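Local coordinates for protein CpuTA1 (Curtobacterium pusillum, PDB 5K3W) that binds pyridoxal-5'-phosphate as a dimeric member of the class IV aminotransferase family, with the fold type IV architecture, at residues 92-95 / 96-100; 159-162 / 163-167; 237-240 / 241-245. One frame throughout, in Å; residues are numbered along the deposited sequence.

Contact 1. Residues 92-95 / 96-100; sequences VWRE and AVLAG
Two and a half turns of helix 90-108, which packs on the antiparallel sheet of the class IV aminotransferase fold, bring residues 92-95 against 96-100. Four successive i to i+4 backbone hydrogen bonds join the two halves: A96 N to V92 O, V97 N to W93 O, L98 N to R94 O (3.1 Å) and A99 N to E95 O. The methyl groups along this part of the helix sit against the carbonyls that their own amides use. A96 CB lies 3.3 Å from V92 O, and A99 CB is 3.4 Å from E95 O. V97 brings CG2 to within 3.3 Å of W93 O; CG1 is anti to its backbone N (chi1 168°), which leaves CG2 beside that N, facing the W93 carbonyl oxygen. L98 leans along the R94 side: its CG is 3.5 Å from R94 O, and its CD1 comes within 4.3 Å of R94 CG, an aliphatic contact alongside the stem of the arginine. The far ends of the R94 and W93 side chains find their polar partners elsewhere, R94 NH2 in a salt bridge with E70 of helix 69-82 and W93 NE1 in a hydrogen bond to P12 O. W93 and V97 also rest on L118 of strand 114-121 and on V134, while A96 and A99 meet F32. Chemically, the backbone bonds and aliphatic contacts hold this part of the helix together, and the indole N-H of W93 and the guanidinium of R94 tie the helix to P12 and to helix 69-82.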
loop_
_atom_site.group_PDB
_atom_site.type_symbol
_atom_site.label_atom_id
_atom_site.label_comp_id
_atom_site.label_asym_id
_atom_site.label_seq_id
_atom_site.Cartn_x
_atom_site.Cartn_y
_atom_site.Cartn_z
ATOM N N VAL A 92 23.608 6.038 -8.913
ATOM C CA VAL A 92 23.067 7.262 -8.334
ATOM C C VAL A 92 22.610 7.008 -6.903
ATOM O O VAL A 92 22.924 7.777 -5.985
ATOM C CB VAL A 92 21.916 7.806 -9.197
ATOM C CG1 VAL A 92 21.278 9.010 -8.518
ATOM C CG2 VAL A 92 22.422 8.175 -10.580
ATOM N N TRP A 93 21.866 5.920 -6.690
ATOM C CA TRP A 93 21.366 5.627 -5.353
ATOM C C TRP A 93 22.512 5.366 -4.373
ATOM O O TRP A 93 22.494 5.857 -3.233
ATOM C CB TRP A 93 20.405 4.441 -5.416
ATOM C CG TRP A 93 19.084 4.795 -6.008
ATOM C CD1 TRP A 93 18.681 4.593 -7.300
ATOM C CD2 TRP A 93 17.980 5.423 -5.334
ATOM N NE1 TRP A 93 17.397 5.055 -7.470
ATOM C CE2 TRP A 93 16.941 5.565 -6.280
ATOM C CE3 TRP A 93 17.767 5.866 -4.019
ATOM C CZ2 TRP A 93 15.701 6.138 -5.954
ATOM C CZ3 TRP A 93 16.537 6.435 -3.690
ATOM C CH2 TRP A 93 15.519 6.571 -4.656
ATOM N N ARG A 94 23.527 4.609 -4.803
ATOM C CA ARG A 94 24.693 4.394 -3.950
ATOM C C ARG A 94 25.325 5.726 -3.565
ATOM O O ARG A 94 25.539 6.018 -2.382
ATOM C CB ARG A 94 25.704 3.499 -4.663
ATOM C CG ARG A 94 26.972 3.265 -3.864
ATOM C CD ARG A 94 27.992 2.429 -4.627
ATOM N NE ARG A 94 27.438 1.165 -5.111
ATOM C CZ ARG A 94 27.297 0.839 -6.399
ATOM N NH1 ARG A 94 27.682 1.674 -7.358
ATOM N NH2 ARG A 94 26.783 -0.337 -6.728
ATOM N N GLU A 95 25.609 6.561 -4.562
ATOM C CA GLU A 95 26.205 7.859 -4.290
ATOM C C GLU A 95 25.301 8.690 -3.393
ATOM O O GLU A 95 25.781 9.371 -2.476
ATOM C CB GLU A 95 26.500 8.580 -5.609
ATOM C CG GLU A 95 27.800 8.116 -6.284
ATOM C CD GLU A 95 29.053 8.741 -5.654
ATOM O OE1 GLU A 95 29.157 9.983 -5.668
ATOM O OE2 GLU A 95 29.924 8.005 -5.132
ATOM N N ALA A 96 23.984 8.626 -3.628
ATOM C CA ALA A 96 23.049 9.416 -2.835
ATOM C C ALA A 96 23.086 9.006 -1.370
ATOM O O ALA A 96 23.071 9.865 -0.484
ATOM C CB ALA A 96 21.627 9.287 -3.387
ATOM N N VAL A 97 23.141 7.702 -1.090
ATOM C CA VAL A 97 23.133 7.249 0.298
ATOM C C VAL A 97 24.414 7.672 1.013
ATOM O O VAL A 97 24.379 8.130 2.164
ATOM C CB VAL A 97 22.927 5.724 0.356
ATOM C CG1 VAL A 97 23.209 5.202 1.746
ATOM C CG2 VAL A 97 21.511 5.347 -0.103
ATOM N N LEU A 98 25.563 7.532 0.343
ATOM C CA LEU A 98 26.834 7.879 0.972
ATOM C C LEU A 98 26.955 9.383 1.195
ATOM O O LEU A 98 27.442 9.822 2.240
ATOM C CB LEU A 98 27.991 7.356 0.128
ATOM C CG LEU A 98 28.027 5.831 0.048
ATOM C CD1 LEU A 98 29.192 5.331 -0.783
ATOM C CD2 LEU A 98 28.081 5.267 1.454
ATOM N N ALA A 99 26.515 10.187 0.229
ATOM C CA ALA A 99 26.491 11.631 0.433
ATOM C C ALA A 99 25.583 12.003 1.601
ATOM O O ALA A 99 25.907 12.899 2.400
ATOM C CB ALA A 99 26.035 12.329 -0.846
ATOM N N GLY A 100 24.445 11.316 1.718
ATOM C CA GLY A 100 23.545 11.577 2.825
ATOM C C GLY A 100 24.169 11.232 4.164
ATOM O O GLY A 100 24.069 11.998 5.125
#

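Contact 2. Residues 159-162 / 163-167; sequences RHDV and AETSP
The imidazole of H160 has D161 CB on one face, 3.9 Å above the plane and over the ring centre, while the guanidinium of R159 meets a water at its edge, in plane. The same water bridges the two segments: it donates to D161 OD1 at 2.6 Å and is hydrogen-bonded to T165 OG1 at 2.8 Å. T165 OG1 reaches it because chi1 of 61° sets the hydroxyl between the backbone N and the carbonyl carbon. The D161 carboxylate has a second partner in R159, whose NH1 forms a salt bridge to D161 OD2 at 2.9 Å; the donor comes from above the carboxylate plane, 40° out of it, and NE adds two weak bonds. The backbone carbonyl of D161 is gripped twice. T165 N lies 3.3 Å from D161 O, in the carbonyl plane, whereas E164 N, 3.0 Å from D161 O, sits above that plane, 52° out of it. One residue on, S166 N bonds to V162 O at 2.7 Å. Beyond the segments, H160 ND1 bonds to D202, and S166 OG is hydrogen-bonded to D155 of the second subunit, which sets the end of this turn at the dimer interface. The D161 side chain, engaged by R159 and the water, makes no capping bond. The elements are a type I beta turn from R159 to V162, closed by V162 N bonding to R159 O, whose third residue, D161, is the N-cap of the one-turn helix 162-165, in the connection after strand 149-155.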
loop_
_atom_site.group_PDB
_atom_site.type_symbol
_atom_site.label_atom_id
_atom_site.label_comp_id
_atom_site.label_asym_id
_atom_site.label_seq_id
_atom_site.Cartn_x
_atom_site.Cartn_y
_atom_site.Cartn_z
ATOM N N ARG A 159 -1.947 -17.816 -0.245
ATOM C CA ARG A 159 -1.265 -19.094 -0.326
ATOM C C ARG A 159 0.239 -18.861 -0.411
ATOM O O ARG A 159 0.704 -17.863 -0.971
ATOM C CB ARG A 159 -1.745 -19.886 -1.546
ATOM C CG ARG A 159 -3.103 -20.542 -1.389
ATOM C CD ARG A 159 -3.530 -21.268 -2.661
ATOM N NE ARG A 159 -2.514 -22.199 -3.141
ATOM C CZ ARG A 159 -2.303 -23.407 -2.624
ATOM N NH1 ARG A 159 -1.350 -24.191 -3.115
ATOM N NH2 ARG A 159 -3.034 -23.830 -1.604
ATOM N N HIS A 160 1.006 -19.792 0.156
ATOM C CA HIS A 160 2.457 -19.657 0.107
ATOM C C HIS A 160 2.968 -19.458 -1.320
ATOM O O HIS A 160 4.074 -18.942 -1.503
ATOM C CB HIS A 160 3.130 -20.887 0.735
ATOM C CG HIS A 160 3.173 -22.070 -0.175
ATOM N ND1 HIS A 160 2.060 -22.836 -0.457
ATOM C CD2 HIS A 160 4.185 -22.593 -0.906
ATOM C CE1 HIS A 160 2.391 -23.790 -1.306
ATOM N NE2 HIS A 160 3.675 -23.663 -1.596
ATOM N N ASP A 161 2.185 -19.828 -2.338
ATOM C CA ASP A 161 2.666 -19.837 -3.714
ATOM C C ASP A 161 2.106 -18.695 -4.567
ATOM O O ASP A 161 2.175 -18.767 -5.799
ATOM C CB ASP A 161 2.352 -21.189 -4.366
ATOM C CG ASP A 161 0.850 -21.512 -4.374
ATOM O OD1 ASP A 161 0.028 -20.620 -4.076
ATOM O OD2 ASP A 161 0.485 -22.662 -4.689
ATOM N N VAL A 162 1.569 -17.634 -3.954
ATOM C CA VAL A 162 0.943 -16.586 -4.767
ATOM C C VAL A 162 1.947 -15.925 -5.700
ATOM O O VAL A 162 1.566 -15.416 -6.760
ATOM C CB VAL A 162 0.241 -15.529 -3.889
ATOM C CG1 VAL A 162 -1.048 -16.094 -3.300
ATOM C CG2 VAL A 162 1.167 -15.036 -2.797
ATOM N N ALA A 163 3.232 -15.902 -5.327
ATOM C CA ALA A 163 4.228 -15.253 -6.173
ATOM C C ALA A 163 4.392 -15.983 -7.497
ATOM O O ALA A 163 4.750 -15.362 -8.502
ATOM C CB ALA A 163 5.574 -15.152 -5.446
ATOM N N GLU A 164 4.122 -17.293 -7.515
ATOM C CA GLU A 164 4.175 -18.066 -8.751
ATOM C C GLU A 164 2.903 -17.892 -9.585
ATOM O O GLU A 164 2.984 -17.697 -10.801
ATOM C CB GLU A 164 4.416 -19.544 -8.424
ATOM C CG GLU A 164 4.268 -20.489 -9.625
ATOM C CD GLU A 164 5.384 -20.336 -10.667
ATOM O OE1 GLU A 164 6.509 -19.937 -10.288
ATOM O OE2 GLU A 164 5.137 -20.615 -11.867
ATOM N N THR A 165 1.724 -17.953 -8.961
ATOM C CA THR A 165 0.472 -17.962 -9.712
ATOM C C THR A 165 -0.083 -16.576 -9.988
ATOM O O THR A 165 -0.812 -16.398 -10.970
ATOM C CB THR A 165 -0.608 -18.759 -8.968
ATOM O OG1 THR A 165 -0.867 -18.155 -7.696
ATOM C CG2 THR A 165 -0.164 -20.184 -8.746
ATOM N N SER A 166 0.217 -15.594 -9.142
ATOM C CA SER A 166 -0.499 -14.316 -9.140
ATOM C C SER A 166 0.492 -13.178 -8.921
ATOM O O SER A 166 0.473 -12.494 -7.891
ATOM C CB SER A 166 -1.596 -14.328 -8.073
ATOM O OG SER A 166 -2.334 -15.548 -8.102
ATOM N N PRO A 167 1.381 -12.945 -9.889
ATOM C CA PRO A 167 2.424 -11.923 -9.689
ATOM C C PRO A 167 1.881 -10.509 -9.555
ATOM O O PRO A 167 2.599 -9.642 -9.048
ATOM C CB PRO A 167 3.315 -12.070 -10.936
ATOM C CG PRO A 167 2.437 -12.736 -11.961
ATOM C CD PRO A 167 1.495 -13.626 -11.193
HETATM O O HOH W 1 -1.835 -19.252 -5.313
#

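Contact 3. Residues 237-240 / 241-245; sequences AAVF and DFFEE
D241 opens the second half of this part of helix 234-245 by hydrogen-bonding its N to A237 O at 3.1 Å. Its CB rests 3.4 Å from A238 O, and its CG lies 3.6 Å from A237 O. F242 follows with N to A238 O; its CB is 3.5 Å from V239 O, which sits at the edge of the F242 ring, near its plane. The ring itself runs on to L296 of helix 290-307. F243 N then bonds to V239 O, and the F243 side chain lies beside that of V239, both pointing the same way. The touch is aliphatic on aromatic: V239 CG1, anti to its backbone N (chi1 167°), meets F243 CE2 at 3.6 Å. One face of the F243 ring is covered by F242 CD2, 3.8 Å above the plane and over its centre, and Y248 meets F243 edge-to-face. E244 closes the walk with N to F240 O at 2.9 Å, a nearly straight bond of 174°. Its extended chain runs alongside the F240 carbonyl, which brings OE1 to 3.8 Å from F240 CB. Chemically, F240 and F243 pack on strand 220-224 of the beta-alpha-beta unit, A238 and F242 on helix 290-307, and V239 on F243, with Y252 edge-to-face on F240; the exposed acids D241 and E244 keep polar groups at the surface, E244 OE1 being hydrogen-bonded to T250 OG1 of strand 250-253.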
loop_
_atom_site.group_PDB
_atom_site.type_symbol
_atom_site.label_atom_id
_atom_site.label_comp_id
_atom_site.label_asym_id
_atom_site.label_seq_id
_atom_site.Cartn_x
_atom_site.Cartn_y
_atom_site.Cartn_z
ATOM N N ALA A 237 20.337 -13.130 5.802
ATOM C CA ALA A 237 21.565 -13.654 5.215
ATOM C C ALA A 237 22.744 -13.451 6.161
ATOM O O ALA A 237 23.553 -14.365 6.358
ATOM C CB ALA A 237 21.836 -13.017 3.850
ATOM N N ALA A 238 22.854 -12.273 6.781
ATOM C CA ALA A 238 23.958 -12.093 7.718
ATOM C C ALA A 238 23.795 -12.975 8.949
ATOM O O ALA A 238 24.794 -13.357 9.569
ATOM C CB ALA A 238 24.090 -10.632 8.130
ATOM N N VAL A 239 22.554 -13.315 9.311
ATOM C CA VAL A 239 22.347 -14.200 10.451
ATOM C C VAL A 239 22.792 -15.610 10.116
ATOM O O VAL A 239 23.360 -16.311 10.959
ATOM C CB VAL A 239 20.881 -14.188 10.911
ATOM C CG1 VAL A 239 20.645 -15.356 11.879
ATOM C CG2 VAL A 239 20.545 -12.862 11.560
ATOM N N PHE A 240 22.515 -16.069 8.896
ATOM C CA PHE A 240 23.047 -17.360 8.489
ATOM C C PHE A 240 24.571 -17.363 8.546
ATOM O O PHE A 240 25.185 -18.348 8.976
ATOM C CB PHE A 240 22.544 -17.723 7.093
ATOM C CG PHE A 240 21.208 -18.420 7.104
ATOM C CD1 PHE A 240 20.427 -18.414 8.247
ATOM C CD2 PHE A 240 20.748 -19.102 5.990
ATOM C CE1 PHE A 240 19.203 -19.054 8.271
ATOM C CE2 PHE A 240 19.526 -19.750 6.012
ATOM C CZ PHE A 240 18.753 -19.721 7.157
ATOM N N ASP A 241 25.203 -16.263 8.135
ATOM C CA ASP A 241 26.658 -16.216 8.192
ATOM C C ASP A 241 27.141 -16.415 9.620
ATOM O O ASP A 241 28.087 -17.175 9.868
ATOM C CB ASP A 241 27.173 -14.898 7.615
ATOM C CG ASP A 241 27.071 -14.855 6.104
ATOM O OD1 ASP A 241 27.239 -13.759 5.511
ATOM O OD2 ASP A 241 26.816 -15.928 5.508
ATOM N N PHE A 242 26.484 -15.758 10.578
ATOM C CA PHE A 242 26.882 -15.902 11.972
ATOM C C PHE A 242 26.820 -17.360 12.403
ATOM O O PHE A 242 27.794 -17.899 12.945
ATOM C CB PHE A 242 25.995 -15.024 12.855
ATOM C CG PHE A 242 26.117 -15.308 14.325
ATOM C CD1 PHE A 242 27.012 -14.603 15.109
ATOM C CD2 PHE A 242 25.327 -16.271 14.927
ATOM C CE1 PHE A 242 27.121 -14.856 16.461
ATOM C CE2 PHE A 242 25.433 -16.530 16.280
ATOM C CZ PHE A 242 26.334 -15.823 17.047
ATOM N N PHE A 243 25.688 -18.025 12.143
ATOM C CA PHE A 243 25.490 -19.381 12.652
ATOM C C PHE A 243 26.393 -20.397 11.951
ATOM O O PHE A 243 26.906 -21.318 12.592
ATOM C CB PHE A 243 24.019 -19.782 12.535
ATOM C CG PHE A 243 23.157 -19.258 13.658
ATOM C CD1 PHE A 243 23.309 -19.741 14.949
ATOM C CD2 PHE A 243 22.189 -18.296 13.420
ATOM C CE1 PHE A 243 22.522 -19.272 15.987
ATOM C CE2 PHE A 243 21.395 -17.811 14.454
ATOM C CZ PHE A 243 21.559 -18.302 15.742
ATOM N N GLU A 244 26.592 -20.267 10.639
ATOM C CA GLU A 244 27.528 -21.162 9.965
ATOM C C GLU A 244 28.928 -21.039 10.560
ATOM O O GLU A 244 29.602 -22.050 10.797
ATOM C CB GLU A 244 27.551 -20.871 8.470
ATOM C CG GLU A 244 26.332 -21.417 7.740
ATOM C CD GLU A 244 26.052 -20.680 6.442
ATOM O OE1 GLU A 244 24.865 -20.521 6.089
ATOM O OE2 GLU A 244 27.022 -20.251 5.776
ATOM N N GLU A 245 29.369 -19.804 10.833
ATOM C CA GLU A 245 30.679 -19.584 11.439
ATOM C C GLU A 245 30.827 -20.325 12.759
ATOM O O GLU A 245 31.947 -20.665 13.154
ATOM C CB GLU A 245 30.911 -18.093 11.668
ATOM C CG GLU A 245 32.037 -17.501 10.860
ATOM C CD GLU A 245 32.338 -16.072 11.276
ATOM O OE1 GLU A 245 31.795 -15.627 12.313
ATOM O OE2 GLU A 245 33.115 -15.395 10.568
#

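How the contacts relate
Along the chain the three contacts come in series, 92-95/96-100 first, then 159-162/163-167, then 237-240/241-245, all in the part of the chain that belongs to the class IV aminotransferase family. None touches another: the centres of contacts 1 and 2 are about 34 Å apart, those of 1 and 3 about 27 Å, and those of 2 and 3 about 28 Å. Contact 1 lies on the helix against the six-stranded antiparallel sheet, contact 3 on the helix joining strands 220-224 and 250-253, and contact 2 in the connection after strand 149-155. The side chain of V239 in contact 3 is about 8 Å from pyridoxal-5'-phosphate, that of V162 about 13 Å and V97 about 14 Å, so none of these three side chains is in direct contact with the cofactor.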